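Long-range contact in succinate dehydrogenase subunit A (Mycolicibacterium smegmatis, PDB 7D6V), which probably oxidises succinate to fumarate with its FAD cofactor, as the flavoprotein subunit of a membrane-bound succinate dehydrogenase that passes electrons to quinone: residues N196-A208 with A443-V456. Sequence-based numbering, arbitrary orientation.
With FAD (flavin-adenine dinucleotide), chain D.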
loop_
_atom_site.group_PDB
_atom_site.type_symbol
_atom_site.label_atom_id
_atom_site.label_comp_id
_atom_site.label_asym_id
_atom_site.label_seq_id
_atom_site.Cartn_x
_atom_site.Cartn_y
_atom_site.Cartn_z
ATOM N N ASN A 196 -0.481 29.235 0.653
ATOM C CA ASN A 196 0.547 30.255 0.781
ATOM C C ASN A 196 1.726 29.935 -0.125
ATOM O O ASN A 196 2.007 28.774 -0.425
ATOM C CB ASN A 196 1.013 30.365 2.231
ATOM C CG ASN A 196 0.022 31.097 3.104
ATOM O OD1 ASN A 196 -0.462 32.169 2.749
ATOM N ND2 ASN A 196 -0.289 30.520 4.254
ATOM N N PHE A 197 2.433 30.980 -0.543
ATOM C CA PHE A 197 3.447 30.871 -1.581
ATOM C C PHE A 197 4.836 30.685 -0.984
ATOM O O PHE A 197 5.237 31.408 -0.061
ATOM C CB PHE A 197 3.415 32.098 -2.490
ATOM C CG PHE A 197 2.107 32.279 -3.195
ATOM C CD1 PHE A 197 1.468 31.198 -3.772
ATOM C CD2 PHE A 197 1.506 33.520 -3.265
ATOM C CE1 PHE A 197 0.264 31.352 -4.410
ATOM C CE2 PHE A 197 0.300 33.679 -3.904
ATOM C CZ PHE A 197 -0.320 32.595 -4.479
ATOM N N VAL A 198 5.565 29.717 -1.529
ATOM C CA VAL A 198 6.907 29.371 -1.093
ATOM C C VAL A 198 7.852 29.474 -2.283
ATOM O O VAL A 198 7.539 29.021 -3.391
ATOM C CB VAL A 198 6.946 27.963 -0.457
ATOM C CG1 VAL A 198 6.415 26.913 -1.418
ATOM C CG2 VAL A 198 8.350 27.619 -0.002
ATOM N N LEU A 199 8.997 30.105 -2.053
ATOM C CA LEU A 199 10.045 30.257 -3.050
ATOM C C LEU A 199 11.304 29.566 -2.551
ATOM O O LEU A 199 11.800 29.880 -1.464
ATOM C CB LEU A 199 10.324 31.732 -3.334
ATOM C CG LEU A 199 11.595 32.023 -4.129
ATOM C CD1 LEU A 199 11.470 31.516 -5.555
ATOM C CD2 LEU A 199 11.904 33.505 -4.108
ATOM N N PHE A 200 11.815 28.638 -3.347
ATOM C CA PHE A 200 13.104 28.013 -3.106
ATOM C C PHE A 200 14.152 28.700 -3.968
ATOM O O PHE A 200 13.857 29.184 -5.061
ATOM C CB PHE A 200 13.045 26.518 -3.411
ATOM C CG PHE A 200 11.983 25.790 -2.639
ATOM C CD1 PHE A 200 12.255 25.256 -1.395
ATOM C CD2 PHE A 200 10.707 25.652 -3.153
ATOM C CE1 PHE A 200 11.280 24.595 -0.683
ATOM C CE2 PHE A 200 9.729 24.991 -2.446
ATOM C CZ PHE A 200 10.015 24.463 -1.211
ATOM N N GLU A 201 15.377 28.760 -3.461
ATOM C CA GLU A 201 16.446 29.538 -4.079
ATOM C C GLU A 201 17.668 28.667 -4.329
ATOM O O GLU A 201 18.797 29.015 -3.979
ATOM C CB GLU A 201 16.800 30.747 -3.222
ATOM C CG GLU A 201 15.837 31.904 -3.368
ATOM C CD GLU A 201 15.871 32.842 -2.180
ATOM O OE1 GLU A 201 15.335 32.470 -1.117
ATOM O OE2 GLU A 201 16.430 33.952 -2.308
ATOM N N ALA A 202 17.454 27.516 -4.924
ATOM C CA ALA A 202 18.584 26.648 -5.207
ATOM C C ALA A 202 19.120 26.885 -6.615
ATOM O O ALA A 202 18.356 27.193 -7.533
ATOM C CB ALA A 202 18.179 25.187 -5.060
ATOM N N PRO A 203 20.434 26.746 -6.812
ATOM C CA PRO A 203 20.997 26.873 -8.164
ATOM C C PRO A 203 20.796 25.650 -9.046
ATOM O O PRO A 203 21.089 25.727 -10.246
ATOM C CB PRO A 203 22.487 27.112 -7.896
ATOM C CG PRO A 203 22.737 26.488 -6.582
ATOM C CD PRO A 203 21.480 26.644 -5.782
ATOM N N ALA A 204 20.311 24.536 -8.504
ATOM C CA ALA A 204 20.069 23.330 -9.278
ATOM C C ALA A 204 18.701 22.762 -8.934
ATOM O O ALA A 204 18.241 22.858 -7.795
ATOM C CB ALA A 204 21.147 22.271 -9.030
ATOM N N VAL A 205 18.056 22.168 -9.933
ATOM C CA VAL A 205 16.740 21.558 -9.776
ATOM C C VAL A 205 16.746 20.210 -10.485
ATOM O O VAL A 205 17.196 20.111 -11.630
ATOM C CB VAL A 205 15.624 22.464 -10.336
ATOM C CG1 VAL A 205 14.352 21.673 -10.577
ATOM C CG2 VAL A 205 15.354 23.618 -9.391
ATOM N N VAL A 206 16.256 19.175 -9.805
ATOM C CA VAL A 206 16.039 17.858 -10.394
ATOM C C VAL A 206 14.537 17.635 -10.483
ATOM O O VAL A 206 13.830 17.750 -9.476
ATOM C CB VAL A 206 16.711 16.746 -9.571
ATOM C CG1 VAL A 206 16.442 15.390 -10.198
ATOM C CG2 VAL A 206 18.198 16.996 -9.458
ATOM N N LEU A 207 14.046 17.314 -11.680
ATOM C CA LEU A 207 12.599 17.367 -11.891
ATOM C C LEU A 207 11.893 16.110 -11.389
ATOM O O LEU A 207 11.177 16.161 -10.390
ATOM C CB LEU A 207 12.301 17.632 -13.368
ATOM C CG LEU A 207 12.237 19.139 -13.626
ATOM C CD1 LEU A 207 11.979 19.449 -15.078
ATOM C CD2 LEU A 207 11.175 19.780 -12.749
ATOM N N ALA A 208 12.121 14.967 -12.029
ATOM C CA ALA A 208 11.586 13.673 -11.585
ATOM C C ALA A 208 10.112 13.747 -11.160
ATOM O O ALA A 208 9.749 13.407 -10.035
ATOM C CB ALA A 208 12.442 13.109 -10.451
ATOM N N ALA A 443 23.808 17.025 -10.479
ATOM C CA ALA A 443 23.481 18.255 -9.769
ATOM C C ALA A 443 24.586 18.640 -8.794
ATOM O O ALA A 443 24.954 19.817 -8.694
ATOM C CB ALA A 443 22.149 18.101 -9.039
ATOM N N ALA A 444 25.128 17.661 -8.063
ATOM C CA ALA A 444 26.215 17.956 -7.134
ATOM C C ALA A 444 27.447 18.479 -7.864
ATOM O O ALA A 444 28.084 19.442 -7.415
ATOM C CB ALA A 444 26.559 16.711 -6.320
ATOM N N ASP A 445 27.797 17.860 -8.994
ATOM C CA ASP A 445 28.932 18.336 -9.779
ATOM C C ASP A 445 28.703 19.756 -10.279
ATOM O O ASP A 445 29.612 20.595 -10.230
ATOM C CB ASP A 445 29.190 17.399 -10.956
ATOM C CG ASP A 445 29.800 16.085 -10.533
ATOM O OD1 ASP A 445 30.162 15.943 -9.346
ATOM O OD2 ASP A 445 29.919 15.189 -11.392
ATOM N N TYR A 446 27.495 20.041 -10.771
ATOM C CA TYR A 446 27.196 21.377 -11.274
ATOM C C TYR A 446 27.295 22.416 -10.164
ATOM O O TYR A 446 27.836 23.507 -10.374
ATOM C CB TYR A 446 25.809 21.392 -11.914
ATOM C CG TYR A 446 25.326 22.759 -12.335
ATOM C CD1 TYR A 446 24.447 23.483 -11.543
ATOM C CD2 TYR A 446 25.743 23.323 -13.530
ATOM C CE1 TYR A 446 24.007 24.730 -11.926
ATOM C CE2 TYR A 446 25.306 24.568 -13.921
ATOM C CZ TYR A 446 24.438 25.266 -13.117
ATOM O OH TYR A 446 24.004 26.508 -13.510
ATOM N N VAL A 447 26.783 22.091 -8.976
ATOM C CA VAL A 447 26.803 23.051 -7.876
ATOM C C VAL A 447 28.229 23.292 -7.393
ATOM O O VAL A 447 28.608 24.429 -7.087
ATOM C CB VAL A 447 25.882 22.574 -6.740
ATOM C CG1 VAL A 447 26.087 23.416 -5.497
ATOM C CG2 VAL A 447 24.436 22.641 -7.186
ATOM N N ARG A 448 29.047 22.239 -7.322
ATOM C CA ARG A 448 30.444 22.428 -6.933
ATOM C C ARG A 448 31.255 23.170 -7.987
ATOM O O ARG A 448 32.216 23.865 -7.639
ATOM C CB ARG A 448 31.091 21.086 -6.604
ATOM C CG ARG A 448 30.484 20.408 -5.397
ATOM C CD ARG A 448 30.870 21.217 -4.163
ATOM N NE ARG A 448 30.445 20.616 -2.903
ATOM C CZ ARG A 448 29.289 20.874 -2.304
ATOM N NH1 ARG A 448 28.986 20.280 -1.159
ATOM N NH2 ARG A 448 28.454 21.758 -2.831
ATOM N N ALA A 449 30.898 23.052 -9.265
ATOM C CA ALA A 449 31.639 23.721 -10.328
ATOM C C ALA A 449 31.104 25.114 -10.637
ATOM O O ALA A 449 31.273 25.604 -11.761
ATOM C CB ALA A 449 31.636 22.861 -11.591
ATOM N N LEU A 450 30.473 25.774 -9.667
ATOM C CA LEU A 450 29.752 27.014 -9.913
ATOM C C LEU A 450 30.515 28.193 -9.329
ATOM O O LEU A 450 30.812 28.193 -8.124
ATOM C CB LEU A 450 28.355 26.929 -9.306
ATOM C CG LEU A 450 27.286 27.872 -9.842
ATOM C CD1 LEU A 450 27.141 27.680 -11.332
ATOM C CD2 LEU A 450 25.973 27.595 -9.144
ATOM N N PRO A 451 30.854 29.212 -10.128
ATOM C CA PRO A 451 31.590 30.365 -9.588
ATOM C C PRO A 451 30.761 31.197 -8.621
ATOM O O PRO A 451 31.210 31.498 -7.510
ATOM C CB PRO A 451 31.956 31.167 -10.844
ATOM C CG PRO A 451 30.946 30.769 -11.861
ATOM C CD PRO A 451 30.579 29.346 -11.569
ATOM N N ASP A 452 29.550 31.574 -9.029
ATOM C CA ASP A 452 28.649 32.336 -8.178
ATOM C C ASP A 452 27.231 31.812 -8.349
ATOM O O ASP A 452 26.900 31.168 -9.348
ATOM C CB ASP A 452 28.739 33.847 -8.468
ATOM C CG ASP A 452 28.415 34.204 -9.913
ATOM O OD1 ASP A 452 29.069 35.125 -10.444
ATOM O OD2 ASP A 452 27.511 33.595 -10.520
ATOM N N ARG A 453 26.400 32.085 -7.359
ATOM C CA ARG A 453 25.060 31.511 -7.379
ATOM C C ARG A 453 24.079 32.470 -8.040
ATOM O O ARG A 453 24.095 33.669 -7.737
ATOM C CB ARG A 453 24.594 31.181 -5.972
ATOM C CG ARG A 453 25.234 29.930 -5.407
ATOM C CD ARG A 453 25.120 29.887 -3.901
ATOM N NE ARG A 453 23.779 29.518 -3.465
ATOM C CZ ARG A 453 23.433 28.294 -3.083
ATOM N NH1 ARG A 453 24.333 27.320 -3.085
ATOM N NH2 ARG A 453 22.188 28.047 -2.699
ATOM N N PRO A 454 23.232 31.982 -8.945
ATOM C CA PRO A 454 22.232 32.853 -9.569
ATOM C C PRO A 454 21.218 33.361 -8.556
ATOM O O PRO A 454 20.899 32.695 -7.570
ATOM C CB PRO A 454 21.574 31.944 -10.614
ATOM C CG PRO A 454 21.898 30.555 -10.175
ATOM C CD PRO A 454 23.228 30.629 -9.521
ATOM N N LYS A 455 20.705 34.558 -8.819
ATOM C CA LYS A 455 19.831 35.271 -7.899
ATOM C C LYS A 455 18.419 35.360 -8.460
ATOM O O LYS A 455 18.227 35.673 -9.639
ATOM C CB LYS A 455 20.372 36.675 -7.629
ATOM C CG LYS A 455 21.694 36.679 -6.889
ATOM C CD LYS A 455 22.189 38.088 -6.631
ATOM C CE LYS A 455 23.468 38.070 -5.810
ATOM N NZ LYS A 455 24.599 37.472 -6.563
ATOM N N VAL A 456 17.430 35.086 -7.608
ATOM C CA VAL A 456 16.036 35.235 -8.007
ATOM C C VAL A 456 15.671 36.712 -8.064
ATOM O O VAL A 456 16.038 37.501 -7.182
ATOM C CB VAL A 456 15.106 34.468 -7.051
ATOM C CG1 VAL A 456 15.373 32.983 -7.131
ATOM C CG2 VAL A 456 15.279 34.953 -5.625
HETATM P PA FAD D . 6.498 9.035 -9.410
HETATM O O1A FAD D . 7.105 8.401 -8.215
HETATM O O2A FAD D . 5.344 8.385 -10.070
HETATM O O5B FAD D . 6.000 10.486 -8.965
HETATM C C5B FAD D . 6.717 11.679 -9.224
HETATM C C4B FAD D . 6.669 12.584 -8.005
HETATM O O4B FAD D . 6.699 13.950 -8.401
HETATM C C3B FAD D . 5.420 12.436 -7.170
HETATM O O3B FAD D . 5.825 12.428 -5.809
HETATM C C2B FAD D . 4.641 13.699 -7.423
HETATM O O2B FAD D . 3.841 14.085 -6.313
HETATM C C1B FAD D . 5.741 14.690 -7.661
HETATM N N9A FAD D . 5.261 15.845 -8.435
HETATM C C8A FAD D . 4.692 15.815 -9.640
HETATM N N7A FAD D . 4.381 17.057 -10.052
HETATM C C5A FAD D . 4.753 17.906 -9.090
HETATM C C6A FAD D . 4.717 19.360 -8.874
HETATM N N6A FAD D . 4.204 20.191 -9.794
HETATM N N1A FAD D . 5.212 19.834 -7.725
HETATM C C2A FAD D . 5.736 19.035 -6.791
HETATM N N3A FAD D . 5.800 17.712 -6.921
HETATM C C4A FAD D . 5.335 17.101 -8.027
HETATM N N1 FAD D . 6.893 0.008 -14.161
HETATM C C2 FAD D . 7.528 -1.176 -14.054
HETATM O O2 FAD D . 8.716 -1.239 -14.382
HETATM N N3 FAD D . 6.937 -2.287 -13.613
HETATM C C4 FAD D . 5.662 -2.305 -13.248
HETATM O O4 FAD D . 5.136 -3.348 -12.840
HETATM C C4X FAD D . 4.885 -1.058 -13.333
HETATM N N5 FAD D . 3.592 -1.006 -12.977
HETATM C C5X FAD D . 2.915 0.149 -13.061
HETATM C C6 FAD D . 1.582 0.186 -12.687
HETATM C C7 FAD D . 0.874 1.368 -12.775
HETATM C C7M FAD D . -0.571 1.420 -12.376
HETATM C C8 FAD D . 1.540 2.591 -13.267
HETATM C C8M FAD D . 0.772 3.876 -13.361
HETATM C C9 FAD D . 2.871 2.563 -13.638
HETATM C C9A FAD D . 3.577 1.381 -13.553
HETATM N N10 FAD D . 4.922 1.349 -13.930
HETATM C C10 FAD D . 5.600 0.132 -13.824
HETATM C "C1'" FAD D . 5.603 2.549 -14.403
HETATM C "C2'" FAD D . 6.492 3.096 -13.293
HETATM O "O2'" FAD D . 5.867 2.909 -12.026
HETATM C "C3'" FAD D . 6.754 4.584 -13.439
HETATM O "O3'" FAD D . 7.504 4.797 -14.627
HETATM C "C4'" FAD D . 7.553 5.106 -12.257
HETATM O "O4'" FAD D . 6.818 4.912 -11.058
HETATM C "C5'" FAD D . 7.871 6.583 -12.379
HETATM O "O5'" FAD D . 8.427 7.002 -11.141
HETATM P P FAD D . 8.925 8.492 -10.875
HETATM O O1P FAD D . 9.781 8.454 -9.659
HETATM O O2P FAD D . 9.492 9.059 -12.127
HETATM O O3P FAD D . 7.585 9.321 -10.554
#
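P203 packs against V447, L450, R453 and P454 at the edge of the Rossmann-type FAD-binding fold, where strand 204-206 of the parallel sheet faces the last turns of helix 427-448. The strand axis and that of helical residues 443-448 are 9.0 Å apart and nearly antiparallel, at 173°. Small side chains permit this approach: A204 CB lies 3.8 Å from V447 CG2, and A443 CB fits beside V206 CG2. The V447 methyl concerned is the branch anti to the carbonyl carbon. In Y446, CG stands anti to the backbone N (chi1 174°), which turns the ring toward the start of the strand, where its CE1 edge meets P203 O near the ring plane at 3.5 Å, a contact without a hydrogen bond.

Beyond the helix the chain doubles back round the proline. L450 CD2 reaches P203 CB at 3.7 Å, and P454 CD touches the same carbon. R453 bends at chi3 (76°), and its side chain crosses that of P203 at a slant, so that P203 CD sits over one face of the guanidinium, 3.4 Å above its plane and displaced toward the rim. Its terminal nitrogens are bound by the link between strands 5-7 and 11-14: NH1 forms a salt bridge with D10 and NH2 a hydrogen bond with Y9 O, which fixes the group's orientation. No hydrogen bond links the two segments, so the 486 Å² interface rests on packing. At its far end L199 and V456 meet tip to tip, while E201 crosses V456 at about a right angle, its CG 3.8 Å from V456 CG2 and 3.9 Å from V456 CG1.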